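PDB 4I3B: bilirubin-inducible fluorescent protein UnaG, which binds unconjugated bilirubin with high affinity inside a beta-barrel and emits green fluorescence on excitation, the apoprotein being non-fluorescent. Local coordinates for residues 35-40 against 59-64; 39-44 against 53-58; 73-78 against 86-91. One frame throughout, in Å; residues are numbered along the deposited sequence.

Interaction 1. Residues 35-40 against 59-64; sequences DATTPT and PPTFLD. With BLR (3-[5-[(Z)-(4-ethenyl-3-methyl-5-oxidanylidene-pyrrol-2-ylidene)methyl]-2-[[5-[(Z)-(3-ethenyl-4-methyl-5-oxidanylidene-pyrrol-2-ylidene)methyl]-3-(3-hydroxy-3-oxopropyl)-4-methyl-1H-pyrrol-2-yl]methyl]-4-methyl-1H-pyrrol-3-yl]propanoic acid), chain G.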
loop_
_atom_site.group_PDB
_atom_site.type_symbol
_atom_site.label_atom_id
_atom_site.label_comp_id
_atom_site.label_asym_id
_atom_site.label_seq_id
_atom_site.Cartn_x
_atom_site.Cartn_y
_atom_site.Cartn_z
ATOM N N ASP A 35 5.590 1.535 11.578
ATOM C CA ASP A 35 5.288 0.234 12.153
ATOM C C ASP A 35 4.127 0.292 13.141
ATOM O O ASP A 35 3.361 -0.657 13.214
ATOM C CB ASP A 35 6.500 -0.390 12.835
ATOM C CG ASP A 35 6.290 -1.852 13.187
ATOM O OD1 ASP A 35 6.348 -2.691 12.267
ATOM O OD2 ASP A 35 6.056 -2.171 14.366
ATOM N N ALA A 36 3.986 1.409 13.849
ATOM C CA ALA A 36 2.963 1.564 14.878
ATOM C C ALA A 36 1.636 2.063 14.352
ATOM O O ALA A 36 0.672 2.114 15.102
ATOM C CB ALA A 36 3.480 2.522 15.984
ATOM N N THR A 37 1.559 2.453 13.080
ATOM C CA THR A 37 0.316 3.027 12.568
ATOM C C THR A 37 -0.844 2.035 12.511
ATOM O O THR A 37 -0.649 0.830 12.400
ATOM C CB THR A 37 0.494 3.637 11.151
ATOM O OG1 THR A 37 1.021 2.663 10.237
ATOM C CG2 THR A 37 1.422 4.842 11.212
ATOM N N THR A 38 -2.053 2.583 12.562
ATOM C CA THR A 38 -3.262 1.808 12.344
ATOM C C THR A 38 -4.061 2.497 11.233
ATOM O O THR A 38 -5.009 3.233 11.488
ATOM C CB THR A 38 -4.069 1.677 13.636
ATOM O OG1 THR A 38 -4.278 2.983 14.175
ATOM C CG2 THR A 38 -3.305 0.816 14.672
ATOM N N PRO A 39 -3.661 2.275 9.974
ATOM C CA PRO A 39 -4.272 2.979 8.843
ATOM C C PRO A 39 -5.717 2.590 8.525
ATOM O O PRO A 39 -6.177 1.493 8.830
ATOM C CB PRO A 39 -3.361 2.587 7.686
ATOM C CG PRO A 39 -2.777 1.238 8.101
ATOM C CD PRO A 39 -2.503 1.471 9.556
ATOM N N THR A 40 -6.418 3.535 7.897
ATOM C CA THR A 40 -7.729 3.327 7.301
ATOM C C THR A 40 -7.570 3.652 5.819
ATOM O O THR A 40 -6.890 4.643 5.467
ATOM C CB THR A 40 -8.773 4.265 7.915
ATOM O OG1 THR A 40 -8.763 4.098 9.332
ATOM C CG2 THR A 40 -10.153 3.950 7.400
ATOM N N PRO A 59 -2.133 7.922 13.897
ATOM C CA PRO A 59 -1.003 8.044 14.829
ATOM C C PRO A 59 -0.048 6.867 14.673
ATOM O O PRO A 59 -0.484 5.764 14.350
ATOM C CB PRO A 59 -1.666 8.026 16.217
ATOM C CG PRO A 59 -2.981 7.374 16.002
ATOM C CD PRO A 59 -3.409 7.758 14.605
ATOM N N PRO A 60 1.246 7.093 14.900
ATOM C CA PRO A 60 1.854 8.323 15.423
ATOM C C PRO A 60 2.422 9.258 14.352
ATOM O O PRO A 60 3.046 10.261 14.693
ATOM C CB PRO A 60 3.002 7.774 16.274
ATOM C CG PRO A 60 3.446 6.536 15.506
ATOM C CD PRO A 60 2.181 5.948 14.942
ATOM N N THR A 61 2.216 8.931 13.089
ATOM C CA THR A 61 2.794 9.732 12.012
ATOM C C THR A 61 1.820 10.817 11.552
ATOM O O THR A 61 2.237 11.876 11.102
ATOM C CB THR A 61 3.204 8.850 10.835
ATOM O OG1 THR A 61 2.032 8.301 10.213
ATOM C CG2 THR A 61 4.160 7.750 11.316
ATOM N N PHE A 62 0.522 10.528 11.654
ATOM C CA PHE A 62 -0.539 11.450 11.264
ATOM C C PHE A 62 -0.372 11.971 9.830
ATOM O O PHE A 62 -0.542 13.163 9.559
ATOM C CB PHE A 62 -0.640 12.615 12.260
ATOM C CG PHE A 62 -0.921 12.197 13.674
ATOM C CD1 PHE A 62 -2.211 11.907 14.091
ATOM C CD2 PHE A 62 0.113 12.116 14.592
ATOM C CE1 PHE A 62 -2.459 11.535 15.421
ATOM C CE2 PHE A 62 -0.134 11.752 15.903
ATOM C CZ PHE A 62 -1.420 11.455 16.310
ATOM N N LEU A 63 -0.033 11.078 8.916
ATOM C CA LEU A 63 0.037 11.419 7.507
ATOM C C LEU A 63 -1.161 10.875 6.722
ATOM O O LEU A 63 -1.396 9.675 6.704
ATOM C CB LEU A 63 1.327 10.844 6.916
ATOM C CG LEU A 63 2.598 11.451 7.509
ATOM C CD1 LEU A 63 3.850 10.751 7.014
ATOM C CD2 LEU A 63 2.668 12.945 7.255
ATOM N N ASP A 64 -1.902 11.780 6.071
ATOM C CA ASP A 64 -2.955 11.403 5.150
ATOM C C ASP A 64 -2.369 11.554 3.751
ATOM O O ASP A 64 -1.577 12.479 3.489
ATOM C CB ASP A 64 -4.146 12.359 5.252
ATOM C CG ASP A 64 -5.037 12.111 6.432
ATOM O OD1 ASP A 64 -4.709 11.258 7.282
ATOM O OD2 ASP A 64 -6.107 12.782 6.480
HETATM C CHA BLR G . -0.697 2.448 3.460
HETATM N NA BLR G . -1.639 1.967 1.163
HETATM C C1A BLR G . -1.006 2.812 2.019
HETATM C C2A BLR G . -0.611 3.946 1.327
HETATM C C3A BLR G . -1.011 3.758 0.004
HETATM C C4A BLR G . -1.651 2.528 -0.070
HETATM C CMA BLR G . -0.814 4.714 -1.134
HETATM C CAA BLR G . 0.090 5.135 1.906
HETATM C CBA BLR G . 1.535 5.159 1.600
HETATM C CGA BLR G . 2.236 6.354 2.140
HETATM O O1A BLR G . 1.793 6.974 3.150
HETATM O O2A BLR G . 3.282 6.737 1.501
HETATM C CHB BLR G . -2.239 1.971 -1.300
HETATM N NB BLR G . -3.684 0.222 -0.360
HETATM C C1B BLR G . -3.153 0.958 -1.442
HETATM C C2B BLR G . -3.694 0.446 -2.636
HETATM C C3B BLR G . -4.522 -0.507 -2.403
HETATM C C4B BLR G . -4.631 -0.825 -0.920
HETATM C CMB BLR G . -3.329 1.003 -3.999
HETATM O OB BLR G . -5.245 -1.601 -0.275
HETATM C CAB BLR G . -5.313 -1.284 -3.389
HETATM C CBB BLR G . -6.170 -2.300 -3.065
HETATM N NC BLR G . 2.822 4.951 6.501
HETATM C C1C BLR G . 3.237 6.053 7.490
HETATM C C2C BLR G . 4.679 6.202 7.147
HETATM C C3C BLR G . 5.033 5.412 6.192
HETATM C C4C BLR G . 3.992 4.629 5.727
HETATM C CMC BLR G . 5.504 7.219 7.861
HETATM O OC BLR G . 2.532 6.569 8.312
HETATM C CAC BLR G . 6.368 5.333 5.573
HETATM C CBC BLR G . 7.518 5.455 6.280
HETATM C CHD BLR G . 3.996 3.701 4.737
HETATM N ND BLR G . 1.510 3.224 4.355
HETATM C C1D BLR G . 2.826 3.026 4.154
HETATM C C2D BLR G . 2.946 1.942 3.157
HETATM C C3D BLR G . 1.684 1.532 2.811
HETATM C C4D BLR G . 0.708 2.358 3.544
HETATM C CMD BLR G . 4.262 1.421 2.684
HETATM C CAD BLR G . 1.365 0.465 1.800
HETATM C CBD BLR G . 1.032 -0.841 2.494
HETATM C CGD BLR G . -0.389 -0.868 2.924
HETATM O O1D BLR G . -0.652 -1.026 4.129
HETATM O O2D BLR G . -1.326 -0.777 2.096
#

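Interaction 2. Residues 39-44 against 53-58; sequences PTLYIS and VKIENG. With BLR (3-[5-[(Z)-(4-ethenyl-3-methyl-5-oxidanylidene-pyrrol-2-ylidene)methyl]-2-[[5-[(Z)-(3-ethenyl-4-methyl-5-oxidanylidene-pyrrol-2-ylidene)methyl]-3-(3-hydroxy-3-oxopropyl)-4-methyl-1H-pyrrol-2-yl]methyl]-4-methyl-1H-pyrrol-3-yl]propanoic acid), chain G.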
loop_
_atom_site.group_PDB
_atom_site.type_symbol
_atom_site.label_atom_id
_atom_site.label_comp_id
_atom_site.label_asym_id
_atom_site.label_seq_id
_atom_site.Cartn_x
_atom_site.Cartn_y
_atom_site.Cartn_z
ATOM N N PRO A 39 -3.661 2.275 9.974
ATOM C CA PRO A 39 -4.272 2.979 8.843
ATOM C C PRO A 39 -5.717 2.590 8.525
ATOM O O PRO A 39 -6.177 1.493 8.830
ATOM C CB PRO A 39 -3.361 2.587 7.686
ATOM C CG PRO A 39 -2.777 1.238 8.101
ATOM C CD PRO A 39 -2.503 1.471 9.556
ATOM N N THR A 40 -6.418 3.535 7.897
ATOM C CA THR A 40 -7.729 3.327 7.301
ATOM C C THR A 40 -7.570 3.652 5.819
ATOM O O THR A 40 -6.890 4.643 5.467
ATOM C CB THR A 40 -8.773 4.265 7.915
ATOM O OG1 THR A 40 -8.763 4.098 9.332
ATOM C CG2 THR A 40 -10.153 3.950 7.400
ATOM N N LEU A 41 -8.193 2.848 4.962
ATOM C CA LEU A 41 -8.198 3.060 3.518
ATOM C C LEU A 41 -9.607 3.283 3.031
ATOM O O LEU A 41 -10.538 2.618 3.504
ATOM C CB LEU A 41 -7.683 1.825 2.802
ATOM C CG LEU A 41 -6.442 1.144 3.343
ATOM C CD1 LEU A 41 -6.162 -0.134 2.592
ATOM C CD2 LEU A 41 -5.245 2.054 3.332
ATOM N N TYR A 42 -9.751 4.152 2.029
ATOM C CA TYR A 42 -11.023 4.379 1.351
ATOM C C TYR A 42 -10.715 4.202 -0.111
ATOM O O TYR A 42 -10.028 5.040 -0.713
ATOM C CB TYR A 42 -11.549 5.794 1.609
ATOM C CG TYR A 42 -11.636 6.150 3.067
ATOM C CD1 TYR A 42 -12.804 5.928 3.783
ATOM C CD2 TYR A 42 -10.541 6.684 3.743
ATOM C CE1 TYR A 42 -12.907 6.258 5.130
ATOM C CE2 TYR A 42 -10.614 6.983 5.093
ATOM C CZ TYR A 42 -11.794 6.777 5.786
ATOM O OH TYR A 42 -11.843 7.093 7.123
ATOM N N ILE A 43 -11.204 3.103 -0.663
ATOM C CA ILE A 43 -10.905 2.727 -2.028
ATOM C C ILE A 43 -12.107 2.968 -2.925
ATOM O O ILE A 43 -13.218 2.564 -2.608
ATOM C CB ILE A 43 -10.504 1.255 -2.061
ATOM C CG1 ILE A 43 -9.298 1.068 -1.159
ATOM C CG2 ILE A 43 -10.189 0.802 -3.493
ATOM C CD1 ILE A 43 -8.662 -0.324 -1.208
ATOM N N SER A 44 -11.902 3.620 -4.056
ATOM C CA SER A 44 -12.990 3.830 -4.992
ATOM C C SER A 44 -12.467 3.487 -6.399
ATOM O O SER A 44 -11.258 3.368 -6.615
ATOM C CB SER A 44 -13.520 5.274 -4.865
ATOM O OG SER A 44 -12.468 6.203 -5.083
ATOM N N VAL A 53 -7.234 5.690 -4.015
ATOM C CA VAL A 53 -7.119 5.193 -2.647
ATOM C C VAL A 53 -6.754 6.385 -1.765
ATOM O O VAL A 53 -5.735 7.053 -2.000
ATOM C CB VAL A 53 -6.070 4.071 -2.491
ATOM C CG1 VAL A 53 -6.048 3.573 -1.021
ATOM C CG2 VAL A 53 -6.409 2.917 -3.404
ATOM N N LYS A 54 -7.616 6.675 -0.788
ATOM C CA LYS A 54 -7.325 7.688 0.205
ATOM C C LYS A 54 -6.905 6.965 1.487
ATOM O O LYS A 54 -7.553 6.001 1.895
ATOM C CB LYS A 54 -8.546 8.542 0.492
ATOM C CG LYS A 54 -8.286 9.604 1.542
ATOM C CD LYS A 54 -9.512 10.469 1.855
ATOM C CE LYS A 54 -9.354 11.202 3.195
ATOM N NZ LYS A 54 -10.586 12.034 3.490
ATOM N N ILE A 55 -5.828 7.426 2.107
ATOM C CA ILE A 55 -5.253 6.750 3.260
ATOM C C ILE A 55 -5.130 7.728 4.417
ATOM O O ILE A 55 -4.561 8.805 4.269
ATOM C CB ILE A 55 -3.847 6.178 2.917
ATOM C CG1 ILE A 55 -3.908 5.258 1.688
ATOM C CG2 ILE A 55 -3.249 5.430 4.124
ATOM C CD1 ILE A 55 -3.572 5.906 0.377
ATOM N N GLU A 56 -5.633 7.334 5.580
ATOM C CA GLU A 56 -5.318 8.037 6.806
ATOM C C GLU A 56 -4.381 7.100 7.560
ATOM O O GLU A 56 -4.826 6.101 8.148
ATOM C CB GLU A 56 -6.592 8.306 7.600
ATOM C CG GLU A 56 -7.554 9.225 6.860
ATOM C CD GLU A 56 -8.955 9.256 7.466
ATOM O OE1 GLU A 56 -9.371 8.268 8.107
ATOM O OE2 GLU A 56 -9.645 10.257 7.241
ATOM N N ASN A 57 -3.071 7.372 7.527
ATOM C CA ASN A 57 -2.139 6.453 8.202
ATOM C C ASN A 57 -2.366 6.434 9.703
ATOM O O ASN A 57 -2.156 5.413 10.337
ATOM C CB ASN A 57 -0.694 6.804 7.872
ATOM C CG ASN A 57 -0.276 6.342 6.468
ATOM O OD1 ASN A 57 -0.171 5.142 6.211
ATOM N ND2 ASN A 57 0.013 7.292 5.590
ATOM N N GLY A 58 -2.790 7.569 10.257
ATOM C CA GLY A 58 -3.115 7.649 11.679
ATOM C C GLY A 58 -1.911 7.876 12.576
ATOM O O GLY A 58 -0.790 8.048 12.095
HETATM C CHA BLR G . -0.697 2.448 3.460
HETATM N NA BLR G . -1.639 1.967 1.163
HETATM C C1A BLR G . -1.006 2.812 2.019
HETATM C C2A BLR G . -0.611 3.946 1.327
HETATM C C3A BLR G . -1.011 3.758 0.004
HETATM C C4A BLR G . -1.651 2.528 -0.070
HETATM C CMA BLR G . -0.814 4.714 -1.134
HETATM C CAA BLR G . 0.090 5.135 1.906
HETATM C CBA BLR G . 1.535 5.159 1.600
HETATM C CGA BLR G . 2.236 6.354 2.140
HETATM O O1A BLR G . 1.793 6.974 3.150
HETATM O O2A BLR G . 3.282 6.737 1.501
HETATM C CHB BLR G . -2.239 1.971 -1.300
HETATM N NB BLR G . -3.684 0.222 -0.360
HETATM C C1B BLR G . -3.153 0.958 -1.442
HETATM C C2B BLR G . -3.694 0.446 -2.636
HETATM C C3B BLR G . -4.522 -0.507 -2.403
HETATM C C4B BLR G . -4.631 -0.825 -0.920
HETATM C CMB BLR G . -3.329 1.003 -3.999
HETATM O OB BLR G . -5.245 -1.601 -0.275
HETATM C CAB BLR G . -5.313 -1.284 -3.389
HETATM C CBB BLR G . -6.170 -2.300 -3.065
HETATM N NC BLR G . 2.822 4.951 6.501
HETATM C C1C BLR G . 3.237 6.053 7.490
HETATM C C2C BLR G . 4.679 6.202 7.147
HETATM C C3C BLR G . 5.033 5.412 6.192
HETATM C C4C BLR G . 3.992 4.629 5.727
HETATM C CMC BLR G . 5.504 7.219 7.861
HETATM O OC BLR G . 2.532 6.569 8.312
HETATM C CAC BLR G . 6.368 5.333 5.573
HETATM C CBC BLR G . 7.518 5.455 6.280
HETATM C CHD BLR G . 3.996 3.701 4.737
HETATM N ND BLR G . 1.510 3.224 4.355
HETATM C C1D BLR G . 2.826 3.026 4.154
HETATM C C2D BLR G . 2.946 1.942 3.157
HETATM C C3D BLR G . 1.684 1.532 2.811
HETATM C C4D BLR G . 0.708 2.358 3.544
HETATM C CMD BLR G . 4.262 1.421 2.684
HETATM C CAD BLR G . 1.365 0.465 1.800
HETATM C CBD BLR G . 1.032 -0.841 2.494
HETATM C CGD BLR G . -0.389 -0.868 2.924
HETATM O O1D BLR G . -0.652 -1.026 4.129
HETATM O O2D BLR G . -1.326 -0.777 2.096
HETATM O O HOH W 1 -6.506 5.740 10.415
#

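Interaction 3. Residues 73-78 against 86-91; sequences EEFDEF and VKSVVN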
loop_
_atom_site.group_PDB
_atom_site.type_symbol
_atom_site.label_atom_id
_atom_site.label_comp_id
_atom_site.label_asym_id
_atom_site.label_seq_id
_atom_site.Cartn_x
_atom_site.Cartn_y
_atom_site.Cartn_z
ATOM N N GLU A 73 -0.796 2.015 -16.259
ATOM C CA GLU A 73 -0.235 3.322 -16.579
ATOM C C GLU A 73 0.677 3.803 -15.459
ATOM O O GLU A 73 0.245 3.986 -14.326
ATOM C CB GLU A 73 -1.349 4.353 -16.830
ATOM C CG GLU A 73 -0.843 5.770 -17.194
ATOM C CD GLU A 73 -1.946 6.818 -17.228
ATOM O OE1 GLU A 73 -2.206 7.362 -18.325
ATOM O OE2 GLU A 73 -2.526 7.125 -16.159
ATOM N N GLU A 74 1.945 4.008 -15.774
ATOM C CA GLU A 74 2.896 4.498 -14.794
ATOM C C GLU A 74 2.521 5.899 -14.313
ATOM O O GLU A 74 2.042 6.748 -15.079
ATOM C CB GLU A 74 4.289 4.489 -15.426
ATOM C CG GLU A 74 5.391 4.870 -14.468
ATOM C CD GLU A 74 6.761 4.784 -15.135
ATOM O OE1 GLU A 74 7.371 3.691 -15.099
ATOM O OE2 GLU A 74 7.223 5.795 -15.697
ATOM N N PHE A 75 2.765 6.155 -13.031
ATOM C CA PHE A 75 2.476 7.463 -12.460
ATOM C C PHE A 75 3.518 7.848 -11.420
ATOM O O PHE A 75 4.217 6.995 -10.874
ATOM C CB PHE A 75 1.064 7.515 -11.858
ATOM C CG PHE A 75 0.815 6.541 -10.724
ATOM C CD1 PHE A 75 0.571 5.187 -10.987
ATOM C CD2 PHE A 75 0.816 6.972 -9.390
ATOM C CE1 PHE A 75 0.313 4.293 -9.953
ATOM C CE2 PHE A 75 0.575 6.070 -8.354
ATOM C CZ PHE A 75 0.321 4.729 -8.637
ATOM N N ASP A 76 3.651 9.155 -11.171
ATOM C CA ASP A 76 4.563 9.639 -10.153
ATOM C C ASP A 76 3.942 9.479 -8.769
ATOM O O ASP A 76 2.775 9.780 -8.595
ATOM C CB ASP A 76 4.856 11.140 -10.356
ATOM C CG ASP A 76 5.681 11.434 -11.598
ATOM O OD1 ASP A 76 6.487 10.596 -11.997
ATOM O OD2 ASP A 76 5.546 12.532 -12.171
ATOM N N GLU A 77 4.737 9.045 -7.797
ATOM C CA GLU A 77 4.277 8.965 -6.419
ATOM C C GLU A 77 5.280 9.667 -5.510
ATOM O O GLU A 77 6.481 9.675 -5.766
ATOM C CB GLU A 77 4.123 7.492 -6.007
ATOM C CG GLU A 77 3.393 7.281 -4.661
ATOM C CD GLU A 77 3.181 5.809 -4.315
ATOM O OE1 GLU A 77 3.375 4.929 -5.194
ATOM O OE2 GLU A 77 2.828 5.520 -3.147
ATOM N N PHE A 78 4.770 10.226 -4.426
ATOM C CA PHE A 78 5.549 10.975 -3.442
ATOM C C PHE A 78 5.216 10.394 -2.077
ATOM O O PHE A 78 4.485 10.980 -1.296
ATOM C CB PHE A 78 5.206 12.473 -3.554
ATOM C CG PHE A 78 5.379 12.971 -4.962
ATOM C CD1 PHE A 78 6.641 13.299 -5.430
ATOM C CD2 PHE A 78 4.306 13.012 -5.837
ATOM C CE1 PHE A 78 6.821 13.719 -6.729
ATOM C CE2 PHE A 78 4.473 13.416 -7.139
ATOM C CZ PHE A 78 5.720 13.774 -7.584
ATOM N N VAL A 86 10.059 8.367 -7.396
ATOM C CA VAL A 86 9.311 7.120 -7.434
ATOM C C VAL A 86 8.342 7.091 -8.605
ATOM O O VAL A 86 7.497 7.997 -8.754
ATOM C CB VAL A 86 8.548 6.898 -6.109
ATOM C CG1 VAL A 86 7.750 5.621 -6.185
ATOM C CG2 VAL A 86 9.538 6.853 -4.958
ATOM N N LYS A 87 8.437 6.021 -9.393
ATOM C CA LYS A 87 7.530 5.770 -10.494
ATOM C C LYS A 87 6.804 4.496 -10.139
ATOM O O LYS A 87 7.436 3.491 -9.830
ATOM C CB LYS A 87 8.309 5.571 -11.795
ATOM C CG LYS A 87 9.132 6.784 -12.198
ATOM C CD LYS A 87 8.249 7.938 -12.638
ATOM C CE LYS A 87 9.039 8.995 -13.381
ATOM N NZ LYS A 87 8.140 9.997 -13.994
ATOM N N SER A 88 5.485 4.543 -10.191
ATOM C CA SER A 88 4.641 3.435 -9.734
ATOM C C SER A 88 3.743 2.918 -10.860
ATOM O O SER A 88 3.365 3.674 -11.757
ATOM C CB SER A 88 3.773 3.907 -8.584
ATOM O OG SER A 88 4.641 4.294 -7.536
ATOM N N VAL A 89 3.378 1.649 -10.790
ATOM C CA VAL A 89 2.440 1.101 -11.755
ATOM C C VAL A 89 1.689 -0.038 -11.089
ATOM O O VAL A 89 2.252 -0.772 -10.260
ATOM C CB VAL A 89 3.143 0.640 -13.061
ATOM C CG1 VAL A 89 4.042 -0.577 -12.819
ATOM C CG2 VAL A 89 2.110 0.404 -14.169
ATOM N N VAL A 90 0.415 -0.164 -11.430
ATOM C CA VAL A 90 -0.438 -1.169 -10.838
ATOM C C VAL A 90 -1.068 -2.016 -11.938
ATOM O O VAL A 90 -1.529 -1.473 -12.930
ATOM C CB VAL A 90 -1.544 -0.517 -9.990
ATOM C CG1 VAL A 90 -2.254 -1.587 -9.143
ATOM C CG2 VAL A 90 -0.941 0.585 -9.080
ATOM N N ASN A 91 -1.092 -3.329 -11.754
ATOM C CA ASN A 91 -1.704 -4.236 -12.719
ATOM C C ASN A 91 -2.326 -5.409 -11.990
ATOM O O ASN A 91 -1.918 -5.770 -10.885
ATOM C CB ASN A 91 -0.666 -4.851 -13.648
ATOM C CG ASN A 91 0.013 -3.860 -14.525
ATOM O OD1 ASN A 91 -0.474 -3.526 -15.595
ATOM N ND2 ASN A 91 1.197 -3.413 -14.105
HETATM O O HOH W 2 -0.883 2.119 -12.694
HETATM O O HOH W 3 8.532 10.381 -9.945
HETATM O O HOH W 4 9.014 10.390 -5.313
#

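Interaction 1. Residues 35-40 against 59-64
T37 and T61 meet where the loop leaving helix 28-36 passes the turn after strand 50-56, and the lactam oxygen of bilirubin touches both. The methyl CG2 of T37 approaches OG1 of T61 at 3.7 Å, the two side chains crossing at about a right angle. That hydroxyl donates to OC of the pigment at 2.6 Å, a short bond, while CG2 of T37 touches the same oxygen at 3.6 Å. One lactam carbonyl is thus gripped by a hydroxyl and packed by a methyl from the opposing segment. T61 holds OG1 between its own N and carbonyl carbon (chi1 68°), leaving its methyl beside N, where it packs on the pigment methyl CMC at 3.7 Å.

Beside this pair, the backbones touch through a nearly straight CA-H...O contact from T37 CA to P59 O, 3.4 Å long with 167° at the hydrogen. Further out, CB of A36 rests on CD of P60 at 3.8 Å, and the same CD carbon is also approached by the T37 methyl.

A second shell sets these groups in place. T37 OG1 is hydrogen-bonded to G34 O and to R132, which also hydrogen-bonds bilirubin; CG2 faces T61 and the pigment. The peptide bond before P60 is cis, one residue ahead of T61. Small apolar contacts near the surface thus accompany one polar bond. The arrangement belongs to the helix-covered end of a fatty-acid-binding-protein barrel, here serving as the rim of the bilirubin pocket.

Interaction 2. Residues 39-44 against 53-58
Y42 and E56 meet on the outer face of an antiparallel beta hairpin, strands 40-46 and 50-56, in the wall of the lipocalin-type barrel. The strand segments run at 169° to each other. T40 with E56 and Y42 with K54 are hydrogen-bonded pairs, each closed by two backbone bonds; L41 with I55 and I43 with V53 are non-hydrogen-bonded pairs.

Followed outward, the Y42 side chain first sets CB near CB of K54. CD2 then lies close to the K54 carbonyl oxygen, and CE2 comes to 3.5 Å from OE1 of E56. At the tip, OH donates to OE1 of E56 at 2.9 Å. The carboxylate oxygen sits at the ring edge, in the plane of the ring, yet the two flat groups stand 85° apart, and the hydroxyl reaches OE1 from above the carboxylate plane. E56 gets there with CG beside its backbone N (chi1 -63°) and an extended chain beyond. Nearby, a water accepts from OG1 of T40 and donates to the carbonyl oxygen of E56, a water-borne link beside this pair's two backbone bonds.

The inner face is apolar. L41 and I55 lie side by side, CD2 against CG1 at 3.8 Å, and I43 pairs with V53 in the same manner. All four also touch bilirubin: CD1 of I55 packs on the pigment methyl CMA at 3.4 Å, and CD1 of L41 nears OB.

Where the second strand ends, the amide of N57 turns to the pigment. Its ND2 donates to O1A of a propionate at 3.0 Å and also to the backbone oxygen of L63, while OD1 accepts from pyrrole ND at 3.2 Å and, weakly, from lactam NC.

Interaction 3. Residues 73-78 against 86-91
This is a short antiparallel hairpin at the edge of the barrel sheet, where strand 75-77 pairs with strand 86-93. Two backbone bonds close the F75-S88 pair, S88 N reaching F75 O at 2.8 Å and F75 N reaching S88 O. The F75 ring lies over S88, whose CB makes a CH-pi contact 3.8 Å from the ring centroid. The edge of the F75 ring, at CE1, meets CG2 of V90.

Along the same face, OG of S88 donates to OE1 of E77 at 2.7 Å, using the anti lone pair of that oxygen. Y99 and Q101 also bond to OE1, a three-bond grip that should steady the buried carboxylate and probably favours its charged form.

The other face is exposed and ionic. K87 bends at chi2 (-70°), which brings NZ back to the syn lone pair of D76 OD1 in a salt bridge of 2.7 Å. One water donates to both that oxygen and V86 O, tying the strands again. E74 lies obliquely across K87, its CD against CB at 3.8 Å.

Strand 96-103 flanks strand 86-93 on its far side, touching F75, S88 and V90, while V67 and F69 of strand 64-70 meet E77 and V90.

Interactions 1 and 2 share P39 and T40 and meet directly, with N57 N probably hydrogen-bonded to L63 O; both touch bilirubin. Interaction 1 is a surface contact of helix 28-36 and two loops, built on methyls and proline carbons, whereas interaction 2 is a buried strand pairing with an apolar inner face against the pigment. Interaction 3 stands apart, its centre about 22 Å from that of interaction 1, on the other side of the chain's centre. Like interaction 2 it is a hairpin of the same sheet, but only partly buried, at the sheet's end: it sets a salt bridge on its outer face where interaction 2 uses a tyrosine-glutamate bond, and a buried glutamate inward.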